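Local coordinates for malonyl CoA-acyl carrier protein transacylase (PDB 4RR5) that transfers the malonyl group from malonyl-CoA to holo acyl carrier protein, supplying malonyl-ACP for fatty acid biosynthesis, at residues S121-Q135 with V173-F187. Sequence-based numbering, arbitrary orientation.
Sequences SGGMMAALMKFDQTQ and VKARRAVPLKVSGAF
Met125 points into the other segment: its SD sits 3.5 Å from Phe187 CB and touches Val183 CG2, while its CE lies 3.4 Å from Phe187 O. The bend at the last torsion (chi3 75°) brings that methyl round, and the side chain crosses Phe187 at about a right angle, a Met-aromatic contact in which the sulfur meets the ring obliquely. This is the tight end, with Met125 buried against Val158 and Ser160 of strand 156-161 and the Phe187 side chain about 4 Å from that of the probable catalytic His188. From here strand 124-129 runs on, with strand 178-180 antiparallel beside it as the edge of the mixed sheet of the smaller, ferredoxin-like subdomain of the FabD fold. Ala127 and Val179 bond both ways, nearly straight from Ala127 N to Val179 O (2.9 Å, 175° at the hydrogen). On the face toward helix 163-171, Leu128 CD2 packs on Ala178 CB at 3.5 Å, and both side chains touch Leu170. The ladder holds through Met129 N to Arg177 O, but the exposed side chains of Met129, Lys130 and Arg177 lead away. Beyond them Asp132 N donates to Lys174 O (2.8 Å), and Gln135 OE1 accepts from Lys174 N (2.7 Å), nearly head-on to the amide carbonyl. With an alanine at Gln135, Lys174 N would probably lose this acceptor, leaving the Asp132 N bond to hold that residue. Asp132 OD2, met on its anti side by Gln135 N, caps helix 133-140.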
loop_
_atom_site.group_PDB
_atom_site.type_symbol
_atom_site.label_atom_id
_atom_site.label_comp_id
_atom_site.label_asym_id
_atom_site.label_seq_id
_atom_site.Cartn_x
_atom_site.Cartn_y
_atom_site.Cartn_z
ATOM N N SER A 121 -8.615 15.436 6.553
ATOM C CA SER A 121 -8.393 15.030 7.922
ATOM C C SER A 121 -9.607 15.342 8.795
ATOM O O SER A 121 -10.664 15.755 8.299
ATOM C CB SER A 121 -7.138 15.694 8.472
ATOM O OG SER A 121 -6.545 14.880 9.469
ATOM N N GLY A 122 -9.444 15.128 10.098
ATOM C CA GLY A 122 -10.552 15.161 11.031
ATOM C C GLY A 122 -10.582 13.911 11.896
ATOM O O GLY A 122 -10.526 14.004 13.121
ATOM N N GLY A 123 -10.655 12.739 11.265
ATOM C CA GLY A 123 -10.807 11.489 11.995
ATOM C C GLY A 123 -9.505 10.766 12.289
ATOM O O GLY A 123 -8.435 11.379 12.299
ATOM N N MET A 124 -9.596 9.448 12.478
ATOM C CA MET A 124 -8.514 8.675 13.081
ATOM C C MET A 124 -8.559 7.169 12.753
ATOM O O MET A 124 -9.625 6.600 12.514
ATOM C CB MET A 124 -8.569 8.893 14.594
ATOM C CG MET A 124 -7.570 8.138 15.411
ATOM S SD MET A 124 -8.193 7.960 17.085
ATOM C CE MET A 124 -7.290 6.494 17.599
ATOM N N MET A 125 -7.393 6.527 12.733
ATOM C CA MET A 125 -7.312 5.076 12.583
ATOM C C MET A 125 -6.439 4.441 13.667
ATOM O O MET A 125 -5.460 5.041 14.113
ATOM C CB MET A 125 -6.753 4.705 11.207
ATOM C CG MET A 125 -7.306 5.527 10.053
ATOM S SD MET A 125 -6.391 5.176 8.547
ATOM C CE MET A 125 -7.052 3.568 8.119
ATOM N N ALA A 126 -6.791 3.221 14.072
ATOM C CA ALA A 126 -5.994 2.454 15.030
ATOM C C ALA A 126 -5.804 1.017 14.574
ATOM O O ALA A 126 -6.671 0.448 13.912
ATOM C CB ALA A 126 -6.639 2.473 16.412
ATOM N N ALA A 127 -4.672 0.424 14.938
ATOM C CA ALA A 127 -4.427 -0.975 14.612
ATOM C C ALA A 127 -4.639 -1.843 15.848
ATOM O O ALA A 127 -4.441 -1.398 16.975
ATOM C CB ALA A 127 -3.028 -1.163 14.058
ATOM N N LEU A 128 -5.054 -3.082 15.628
ATOM C CA LEU A 128 -5.355 -3.981 16.724
ATOM C C LEU A 128 -4.609 -5.270 16.501
ATOM O O LEU A 128 -4.756 -5.904 15.461
ATOM C CB LEU A 128 -6.861 -4.239 16.829
ATOM C CG LEU A 128 -7.724 -3.032 17.187
ATOM C CD1 LEU A 128 -9.181 -3.282 16.867
ATOM C CD2 LEU A 128 -7.572 -2.733 18.647
ATOM N N MET A 129 -3.775 -5.649 17.458
ATOM C CA MET A 129 -3.015 -6.871 17.296
ATOM C C MET A 129 -3.468 -7.845 18.365
ATOM O O MET A 129 -3.531 -7.494 19.540
ATOM C CB MET A 129 -1.501 -6.616 17.376
ATOM C CG MET A 129 -0.699 -7.910 17.586
ATOM S SD MET A 129 1.094 -7.880 17.313
ATOM C CE MET A 129 1.453 -9.644 17.383
ATOM N N LYS A 130 -3.810 -9.053 17.929
ATOM C CA LYS A 130 -4.244 -10.124 18.814
ATOM C C LYS A 130 -5.527 -9.751 19.566
ATOM O O LYS A 130 -5.497 -9.449 20.760
ATOM C CB LYS A 130 -3.127 -10.484 19.802
ATOM C CG LYS A 130 -2.631 -11.917 19.684
ATOM C CD LYS A 130 -1.593 -12.053 18.591
ATOM C CE LYS A 130 -1.263 -13.511 18.332
ATOM N NZ LYS A 130 -2.407 -14.230 17.706
ATOM N N PHE A 131 -6.654 -9.790 18.861
ATOM C CA PHE A 131 -7.922 -9.332 19.419
ATOM C C PHE A 131 -8.983 -10.414 19.458
ATOM O O PHE A 131 -8.887 -11.431 18.782
ATOM C CB PHE A 131 -8.458 -8.127 18.624
ATOM C CG PHE A 131 -8.587 -8.383 17.161
ATOM C CD1 PHE A 131 -7.527 -8.128 16.309
ATOM C CD2 PHE A 131 -9.765 -8.894 16.637
ATOM C CE1 PHE A 131 -7.638 -8.379 14.959
ATOM C CE2 PHE A 131 -9.886 -9.146 15.287
ATOM C CZ PHE A 131 -8.824 -8.890 14.446
ATOM N N ASP A 132 -10.007 -10.176 20.260
ATOM C CA ASP A 132 -11.165 -11.042 20.262
ATOM C C ASP A 132 -11.991 -10.746 19.022
ATOM O O ASP A 132 -12.677 -9.723 18.971
ATOM C CB ASP A 132 -11.992 -10.834 21.529
ATOM C CG ASP A 132 -12.841 -12.032 21.868
ATOM O OD1 ASP A 132 -12.260 -13.067 22.249
ATOM O OD2 ASP A 132 -14.080 -11.943 21.750
ATOM N N GLN A 133 -11.910 -11.632 18.028
ATOM C CA GLN A 133 -12.630 -11.442 16.769
ATOM C C GLN A 133 -14.137 -11.291 17.013
ATOM O O GLN A 133 -14.821 -10.529 16.325
ATOM C CB GLN A 133 -12.355 -12.601 15.813
ATOM C CG GLN A 133 -10.886 -12.979 15.715
ATOM C CD GLN A 133 -10.605 -13.987 14.600
ATOM O OE1 GLN A 133 -11.361 -14.091 13.633
ATOM N NE2 GLN A 133 -9.510 -14.734 14.737
ATOM N N THR A 134 -14.636 -12.005 18.018
ATOM C CA THR A 134 -16.026 -11.901 18.450
ATOM C C THR A 134 -16.350 -10.524 19.038
ATOM O O THR A 134 -17.309 -9.873 18.622
ATOM C CB THR A 134 -16.347 -12.986 19.487
ATOM O OG1 THR A 134 -15.972 -14.267 18.960
ATOM C CG2 THR A 134 -17.826 -12.986 19.827
ATOM N N GLN A 135 -15.548 -10.082 20.003
ATOM C CA GLN A 135 -15.735 -8.767 20.611
ATOM C C GLN A 135 -15.505 -7.630 19.629
ATOM O O GLN A 135 -15.980 -6.517 19.841
ATOM C CB GLN A 135 -14.804 -8.588 21.805
ATOM C CG GLN A 135 -15.216 -9.377 23.010
ATOM C CD GLN A 135 -14.154 -9.380 24.072
ATOM O OE1 GLN A 135 -13.321 -8.476 24.129
ATOM N NE2 GLN A 135 -14.164 -10.407 24.920
ATOM N N VAL A 173 -12.644 -3.683 23.508
ATOM C CA VAL A 173 -12.394 -4.914 22.755
ATOM C C VAL A 173 -11.123 -5.546 23.320
ATOM O O VAL A 173 -10.076 -4.894 23.388
ATOM C CB VAL A 173 -12.244 -4.677 21.238
ATOM C CG1 VAL A 173 -11.610 -5.883 20.570
ATOM C CG2 VAL A 173 -13.591 -4.396 20.605
ATOM N N LYS A 174 -11.214 -6.808 23.731
ATOM C CA LYS A 174 -10.049 -7.485 24.270
ATOM C C LYS A 174 -9.013 -7.657 23.172
ATOM O O LYS A 174 -9.296 -8.233 22.106
ATOM C CB LYS A 174 -10.409 -8.842 24.888
ATOM C CG LYS A 174 -9.314 -9.427 25.786
ATOM C CD LYS A 174 -8.486 -10.497 25.080
ATOM C CE LYS A 174 -7.291 -10.912 25.928
ATOM N NZ LYS A 174 -6.111 -10.032 25.668
ATOM N N ALA A 175 -7.824 -7.134 23.484
ATOM C CA ALA A 175 -6.635 -7.095 22.636
ATOM C C ALA A 175 -5.667 -6.097 23.216
ATOM O O ALA A 175 -6.071 -5.006 23.620
ATOM C CB ALA A 175 -6.960 -6.677 21.226
ATOM N N ARG A 176 -4.391 -6.434 23.230
ATOM C CA ARG A 176 -3.413 -5.372 23.146
ATOM C C ARG A 176 -2.135 -5.996 22.616
ATOM O O ARG A 176 -1.898 -7.209 22.778
ATOM C CB ARG A 176 -3.254 -4.580 24.486
ATOM C CG ARG A 176 -2.939 -5.300 25.788
ATOM C CD ARG A 176 -3.253 -4.340 26.974
ATOM N NE ARG A 176 -4.523 -3.631 26.768
ATOM C CZ ARG A 176 -5.721 -4.215 26.822
ATOM N NH1 ARG A 176 -5.813 -5.514 27.100
ATOM N NH2 ARG A 176 -6.826 -3.509 26.593
ATOM N N ARG A 177 -1.356 -5.157 21.929
ATOM C CA ARG A 177 -1.645 -3.708 21.903
ATOM C C ARG A 177 -2.651 -3.226 20.849
ATOM O O ARG A 177 -2.993 -3.932 19.899
ATOM C CB ARG A 177 -0.352 -2.913 21.769
ATOM C CG ARG A 177 0.006 -2.178 23.052
ATOM C CD ARG A 177 -0.998 -1.082 23.349
ATOM N NE ARG A 177 -0.827 -0.495 24.677
ATOM C CZ ARG A 177 0.071 0.442 24.966
ATOM N NH1 ARG A 177 0.903 0.882 24.025
ATOM N NH2 ARG A 177 0.144 0.928 26.200
ATOM N N ALA A 178 -3.138 -2.012 21.099
ATOM C CA ALA A 178 -4.099 -1.305 20.272
ATOM C C ALA A 178 -3.551 0.097 20.034
ATOM O O ALA A 178 -3.674 0.977 20.889
ATOM C CB ALA A 178 -5.451 -1.252 20.954
ATOM N N VAL A 179 -2.945 0.299 18.871
ATOM C CA VAL A 179 -2.129 1.485 18.643
ATOM C C VAL A 179 -2.664 2.429 17.566
ATOM O O VAL A 179 -2.789 2.056 16.398
ATOM C CB VAL A 179 -0.683 1.075 18.274
ATOM C CG1 VAL A 179 -0.679 0.058 17.119
ATOM C CG2 VAL A 179 0.175 2.298 17.958
ATOM N N PRO A 180 -2.979 3.669 17.964
ATOM C CA PRO A 180 -3.306 4.701 16.973
ATOM C C PRO A 180 -2.235 4.784 15.882
ATOM O O PRO A 180 -1.040 4.832 16.184
ATOM C CB PRO A 180 -3.362 5.992 17.804
ATOM C CG PRO A 180 -2.792 5.632 19.158
ATOM C CD PRO A 180 -3.053 4.178 19.341
ATOM N N LEU A 181 -2.657 4.763 14.625
ATOM C CA LEU A 181 -1.726 4.927 13.517
ATOM C C LEU A 181 -1.255 6.387 13.401
ATOM O O LEU A 181 -1.949 7.310 13.836
ATOM C CB LEU A 181 -2.370 4.466 12.209
ATOM C CG LEU A 181 -2.664 2.967 12.097
ATOM C CD1 LEU A 181 -3.135 2.596 10.695
ATOM C CD2 LEU A 181 -1.438 2.156 12.484
ATOM N N LYS A 182 -0.077 6.603 12.817
ATOM C CA LYS A 182 0.403 7.968 12.638
ATOM C C LYS A 182 -0.188 8.601 11.386
ATOM O O LYS A 182 0.535 9.085 10.510
ATOM C CB LYS A 182 1.925 8.016 12.580
ATOM C CG LYS A 182 2.601 7.796 13.917
ATOM C CD LYS A 182 4.108 7.838 13.757
ATOM C CE LYS A 182 4.782 6.976 14.796
ATOM N NZ LYS A 182 6.242 6.839 14.535
ATOM N N VAL A 183 -1.514 8.576 11.306
ATOM C CA VAL A 183 -2.249 9.280 10.268
ATOM C C VAL A 183 -3.452 9.952 10.920
ATOM O O VAL A 183 -3.955 9.501 11.960
ATOM C CB VAL A 183 -2.717 8.349 9.136
ATOM C CG1 VAL A 183 -1.529 7.579 8.527
ATOM C CG2 VAL A 183 -3.787 7.394 9.648
ATOM N N SER A 184 -3.912 11.032 10.307
ATOM C CA SER A 184 -4.928 11.858 10.932
ATOM C C SER A 184 -6.217 11.919 10.113
ATOM O O SER A 184 -7.027 12.829 10.275
ATOM C CB SER A 184 -4.356 13.259 11.179
ATOM O OG SER A 184 -3.357 13.563 10.217
ATOM N N GLY A 185 -6.418 10.926 9.256
ATOM C CA GLY A 185 -7.672 10.821 8.536
ATOM C C GLY A 185 -8.390 9.501 8.761
ATOM O O GLY A 185 -7.773 8.501 9.150
ATOM N N ALA A 186 -9.702 9.502 8.526
ATOM C CA ALA A 186 -10.483 8.272 8.519
ATOM C C ALA A 186 -10.360 7.549 7.168
ATOM O O ALA A 186 -11.341 7.356 6.454
ATOM C CB ALA A 186 -11.932 8.567 8.833
ATOM N N PHE A 187 -9.140 7.152 6.833
ATOM C CA PHE A 187 -8.840 6.545 5.549
ATOM C C PHE A 187 -9.548 5.203 5.386
ATOM O O PHE A 187 -9.832 4.532 6.376
ATOM C CB PHE A 187 -7.334 6.344 5.407
ATOM C CG PHE A 187 -6.538 7.612 5.460
ATOM C CD1 PHE A 187 -7.138 8.845 5.241
ATOM C CD2 PHE A 187 -5.181 7.575 5.723
ATOM C CE1 PHE A 187 -6.397 10.010 5.279
ATOM C CE2 PHE A 187 -4.436 8.742 5.764
ATOM C CZ PHE A 187 -5.047 9.959 5.547
#